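Local coordinates for protein putative GTP pyrophosphokinase (Streptococcus mutans, PDB 3L9D) that probably transfers pyrophosphate from ATP to GTP in the first step of ppGpp (alarmone) synthesis, at residues K52-G57 against R128-V133; H152-Y157 against M169-I174. All blocks are in the same frame, centred on the assembly; numbering follows the deposited sequence.

How the interactions relate
Both contacts lie at or in the mixed sheet of the RelA/SpoT synthetase fold, and their centres are about 10 Å apart. Interaction 2 pairs the two strands of a hairpin within that sheet, about 7 Å from the centre of the chain; interaction 1, about 13 Å from that centre, fastens helix 42-64 to the loop entering strand 132-139, outermost within this chain. Strands 132-139 and 150-161 are neighbours, so the two contacts meet directly: K132 O lies 3.0 Å from E156 N, a probable hydrogen bond. Y157 is a further meeting point, touching M131 of interaction 1. F55 also reaches I172, so the helix packs against the sheet face that carries V153, V155, A170 and I172.

Interaction 1: K52-G57 against R128-V133; sequences KIKFRG and RKDMKV
A salt-bridge network pins helix 42-64 to the turn that enters strand 132-139, outermost within this chain, with K54, R128 and D130 as its members. K54 NZ donates to D130 OD2 at 2.7 Å, meeting the lone pair turned away from the other carboxylate oxygen. The lysine runs out straight and then bends at its last torsion (chi4 -67°), which brings the ammonium to the carboxylate. Its aliphatic part packs against R128, with K54 CB 3.8 Å from R128 NH2. R128 grips the same carboxylate side-on with two nitrogens: NE reaches D130 OD1 at 2.9 Å, and NH2 reaches D130 OD2 at 3.1 Å from above the carboxylate plane. Both bonds are nearly straight and lie close to the guanidinium plane. A water bridges the backbone of K54 to the guanidinium of R128, donating to K54 O at 2.7 Å and accepting from R128 NH1. Next to this polar cluster, M131 makes a Met-aromatic contact that suits its flexible, buried thioether: SD sits at the edge of the F55 ring, 5.2 Å from the centroid, and M131 CE lies 3.8 Å from F55 CE1. F55, which also packs on L108 and I110 of strand 106-112, carries the helix into the hydrophobic interior. With OD2 accepting from both K54 and R128, the two basic groups share one carboxylate, which probably favours the ionised form of D130.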
# COMPACT_ATOMS: atom_id res chain seq x y z
N LYS A 52 1.53 7.59 -8.65
CA LYS A 52 0.58 6.79 -9.42
C LYS A 52 1.11 6.55 -10.82
O LYS A 52 1.24 5.41 -11.25
CB LYS A 52 -0.79 7.47 -9.52
CG LYS A 52 -1.66 7.30 -8.30
CD LYS A 52 -3.13 7.48 -8.67
CE LYS A 52 -4.02 7.38 -7.45
NZ LYS A 52 -5.37 7.98 -7.75
N ILE A 53 1.42 7.62 -11.54
CA ILE A 53 1.83 7.50 -12.93
C ILE A 53 3.18 6.76 -13.06
O ILE A 53 3.35 5.90 -13.93
CB ILE A 53 1.80 8.88 -13.66
CG1 ILE A 53 0.75 8.88 -14.78
CG2 ILE A 53 3.16 9.26 -14.16
CD1 ILE A 53 -0.76 8.78 -14.27
N LYS A 54 4.12 7.05 -12.16
CA LYS A 54 5.38 6.30 -12.12
C LYS A 54 5.14 4.79 -11.92
O LYS A 54 5.60 3.97 -12.73
CB LYS A 54 6.34 6.86 -11.06
CG LYS A 54 6.95 8.23 -11.36
CD LYS A 54 7.55 8.81 -10.08
CE LYS A 54 8.21 10.17 -10.27
NZ LYS A 54 9.41 10.07 -11.13
N PHE A 55 4.40 4.41 -10.88
CA PHE A 55 4.16 2.99 -10.58
C PHE A 55 3.33 2.25 -11.63
O PHE A 55 3.44 1.03 -11.75
CB PHE A 55 3.50 2.81 -9.19
CG PHE A 55 4.38 3.18 -8.05
CD1 PHE A 55 5.76 3.23 -8.21
CD2 PHE A 55 3.84 3.50 -6.81
CE1 PHE A 55 6.58 3.60 -7.15
CE2 PHE A 55 4.65 3.85 -5.74
CZ PHE A 55 6.03 3.90 -5.92
N ARG A 56 2.49 2.97 -12.38
CA ARG A 56 1.65 2.34 -13.39
C ARG A 56 2.44 2.03 -14.66
O ARG A 56 2.00 1.25 -15.50
CB ARG A 56 0.47 3.24 -13.73
CG ARG A 56 -0.59 3.29 -12.68
CD ARG A 56 -1.80 4.10 -13.18
NE ARG A 56 -2.89 3.99 -12.24
CZ ARG A 56 -3.54 5.03 -11.73
NH1 ARG A 56 -3.20 6.26 -12.11
NH2 ARG A 56 -4.52 4.83 -10.86
N GLY A 57 3.63 2.63 -14.76
CA GLY A 57 4.53 2.45 -15.88
C GLY A 57 5.42 1.24 -15.76
O GLY A 57 6.00 0.78 -16.74
N ARG A 128 14.97 2.10 -7.35
CA ARG A 128 14.61 3.41 -7.90
C ARG A 128 15.48 4.51 -7.28
O ARG A 128 15.93 4.39 -6.15
CB ARG A 128 13.12 3.72 -7.69
CG ARG A 128 12.15 2.80 -8.40
CD ARG A 128 10.75 3.38 -8.39
NE ARG A 128 10.60 4.60 -9.21
CZ ARG A 128 10.09 4.64 -10.44
NH1 ARG A 128 9.68 3.55 -11.08
NH2 ARG A 128 10.01 5.80 -11.06
N LYS A 129 15.74 5.56 -8.06
CA LYS A 129 16.55 6.69 -7.63
C LYS A 129 15.75 7.97 -7.42
O LYS A 129 16.29 8.97 -6.95
CB LYS A 129 17.66 6.96 -8.65
CG LYS A 129 18.98 6.27 -8.36
CD LYS A 129 18.81 4.76 -8.28
CE LYS A 129 20.04 4.09 -7.66
NZ LYS A 129 21.30 4.59 -8.28
N ASP A 130 14.46 7.95 -7.78
CA ASP A 130 13.62 9.14 -7.64
C ASP A 130 12.87 9.16 -6.33
O ASP A 130 11.99 9.99 -6.11
CB ASP A 130 12.63 9.27 -8.80
CG ASP A 130 11.60 8.15 -8.82
OD1 ASP A 130 11.90 7.04 -8.31
OD2 ASP A 130 10.50 8.39 -9.38
N MET A 131 13.20 8.21 -5.47
CA MET A 131 12.66 8.14 -4.12
C MET A 131 13.67 7.29 -3.39
O MET A 131 14.48 6.62 -4.02
CB MET A 131 11.27 7.50 -4.11
CG MET A 131 11.24 6.03 -4.49
SD MET A 131 9.62 5.34 -4.91
CE MET A 131 9.26 6.21 -6.43
N LYS A 132 13.63 7.32 -2.07
CA LYS A 132 14.48 6.46 -1.28
C LYS A 132 13.64 5.65 -0.29
O LYS A 132 12.81 6.22 0.44
CB LYS A 132 15.54 7.30 -0.55
CG LYS A 132 16.64 6.46 0.10
CD LYS A 132 16.43 6.27 1.61
CE LYS A 132 17.47 5.30 2.20
NZ LYS A 132 17.61 5.49 3.66
N VAL A 133 13.83 4.34 -0.29
CA VAL A 133 13.17 3.47 0.68
C VAL A 133 13.77 3.67 2.09
O VAL A 133 14.97 3.52 2.28
CB VAL A 133 13.28 2.00 0.23
CG1 VAL A 133 12.65 1.07 1.24
CG2 VAL A 133 12.64 1.84 -1.14
O HOH W 1 8.10 3.39 -13.70

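Interaction 2: H152-Y157 against M169-I174; sequences HVIVEY and MAEIQI
V153 O accepts from I172 N at 2.8 Å, and the return bond from V153 N to I172 O closes a hydrogen-bonded antiparallel pair. Two residues on, V155 and A170 repeat the exchange, with A170 N to V155 O at 2.9 Å. Between these pairs, alpha hydrogens face carbonyl oxygens, as where I154 CA approaches A170 O at 3.4 Å. The strands belong to the hairpin of strands 150-161 and 164-176, the latter being the middle strand of a five-stranded mixed sheet, and their short segments run 153° apart in direction.

One face of the hairpin is apolar. The CD1 methyl of I172 reaches across to both methyls of V155, 3.7 Å from CG2, while the small A170 offers its CB to the same V155 CG2. Branched residues suit this extended backbone, and V153 and I174 meet helix 117-126 through L122. The opposite face is more polar. There H152 and Q173 lie side by side, the amide stacked over one ring face with the planes 22° apart. Q173 CG makes a CH-pi contact, 3.9 Å from the ring centroid. CG of Q173 stands anti to its carbonyl carbon (chi1 -69°) and the chain beyond is extended, which lays the amide along the imidazole. Y148 OH is the hydrogen-bonding partner of H152 NE2, and Q173 NE2 donates to E171 OE1 from above the carboxylate plane, tying alternate residues of one strand together. I154 turns CD1 onto E171 CB at 3.4 Å, and its other branch, CG2, touches M169 SD, whose flexible chain crosses it obliquely.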
# COMPACT_ATOMS: atom_id res chain seq x y z
N HIS A 152 4.35 -3.15 4.01
CA HIS A 152 4.40 -1.69 4.05
C HIS A 152 5.77 -1.14 3.77
O HIS A 152 6.72 -1.53 4.41
CB HIS A 152 3.94 -1.17 5.40
CG HIS A 152 2.56 -1.62 5.79
ND1 HIS A 152 1.86 -1.06 6.84
CD2 HIS A 152 1.76 -2.58 5.27
CE1 HIS A 152 0.69 -1.66 6.95
NE2 HIS A 152 0.60 -2.58 6.01
N VAL A 153 5.86 -0.21 2.81
CA VAL A 153 7.11 0.47 2.49
C VAL A 153 6.93 1.97 2.65
O VAL A 153 5.96 2.53 2.18
CB VAL A 153 7.54 0.20 1.04
CG1 VAL A 153 8.84 0.89 0.76
CG2 VAL A 153 7.65 -1.30 0.78
N ILE A 154 7.86 2.62 3.34
CA ILE A 154 7.83 4.06 3.45
C ILE A 154 8.94 4.62 2.58
O ILE A 154 10.08 4.12 2.60
CB ILE A 154 7.96 4.53 4.91
CG1 ILE A 154 6.86 3.92 5.79
CG2 ILE A 154 7.94 6.06 4.99
CD1 ILE A 154 5.43 4.15 5.28
N VAL A 155 8.60 5.62 1.79
CA VAL A 155 9.55 6.23 0.89
C VAL A 155 9.57 7.74 1.12
O VAL A 155 8.54 8.35 1.41
CB VAL A 155 9.26 5.89 -0.60
CG1 VAL A 155 9.49 4.40 -0.87
CG2 VAL A 155 7.83 6.35 -1.03
N GLU A 156 10.77 8.32 1.06
CA GLU A 156 10.93 9.76 0.98
C GLU A 156 10.89 10.12 -0.48
O GLU A 156 11.64 9.55 -1.29
CB GLU A 156 12.27 10.21 1.53
CG GLU A 156 12.43 10.11 3.00
CD GLU A 156 13.81 10.55 3.45
OE1 GLU A 156 14.60 11.01 2.59
OE2 GLU A 156 14.09 10.46 4.66
N TYR A 157 10.02 11.07 -0.82
CA TYR A 157 9.80 11.44 -2.21
C TYR A 157 9.95 12.95 -2.34
O TYR A 157 9.24 13.71 -1.68
CB TYR A 157 8.41 11.00 -2.67
CG TYR A 157 8.20 11.26 -4.12
CD1 TYR A 157 8.76 10.42 -5.08
CD2 TYR A 157 7.46 12.36 -4.56
CE1 TYR A 157 8.58 10.66 -6.44
CE2 TYR A 157 7.29 12.61 -5.92
CZ TYR A 157 7.84 11.75 -6.85
OH TYR A 157 7.67 11.98 -8.18
N MET A 169 6.84 12.04 2.91
CA MET A 169 6.87 10.59 3.06
C MET A 169 5.57 9.97 2.59
O MET A 169 4.49 10.47 2.89
CB MET A 169 7.16 10.19 4.51
CG MET A 169 8.65 10.12 4.85
SD MET A 169 8.91 9.52 6.54
CE MET A 169 8.60 11.00 7.48
N ALA A 170 5.68 8.88 1.84
CA ALA A 170 4.51 8.18 1.36
C ALA A 170 4.52 6.74 1.87
O ALA A 170 5.57 6.10 1.94
CB ALA A 170 4.46 8.21 -0.16
N GLU A 171 3.35 6.22 2.23
CA GLU A 171 3.27 4.81 2.56
C GLU A 171 2.73 3.98 1.40
O GLU A 171 1.59 4.15 0.97
CB GLU A 171 2.42 4.59 3.79
CG GLU A 171 2.07 3.13 3.94
CD GLU A 171 1.52 2.82 5.30
OE1 GLU A 171 0.27 2.79 5.44
OE2 GLU A 171 2.35 2.61 6.23
N ILE A 172 3.57 3.10 0.88
CA ILE A 172 3.18 2.17 -0.17
C ILE A 172 2.82 0.82 0.43
O ILE A 172 3.65 0.15 1.04
CB ILE A 172 4.34 1.97 -1.15
CG1 ILE A 172 4.77 3.31 -1.71
CG2 ILE A 172 3.95 1.04 -2.27
CD1 ILE A 172 6.18 3.31 -2.24
N GLN A 173 1.58 0.39 0.26
CA GLN A 173 1.22 -0.97 0.67
C GLN A 173 1.10 -1.87 -0.53
O GLN A 173 0.49 -1.48 -1.54
CB GLN A 173 -0.06 -0.99 1.50
CG GLN A 173 0.13 -0.35 2.86
CD GLN A 173 -1.10 -0.44 3.70
OE1 GLN A 173 -1.78 -1.47 3.71
NE2 GLN A 173 -1.41 0.63 4.42
N ILE A 174 1.68 -3.06 -0.43
CA ILE A 174 1.66 -4.03 -1.51
C ILE A 174 0.76 -5.21 -1.10
O ILE A 174 0.92 -5.78 -0.02
CB ILE A 174 3.10 -4.46 -1.84
CG1 ILE A 174 3.99 -3.21 -1.96
CG2 ILE A 174 3.15 -5.31 -3.10
CD1 ILE A 174 5.48 -3.48 -1.98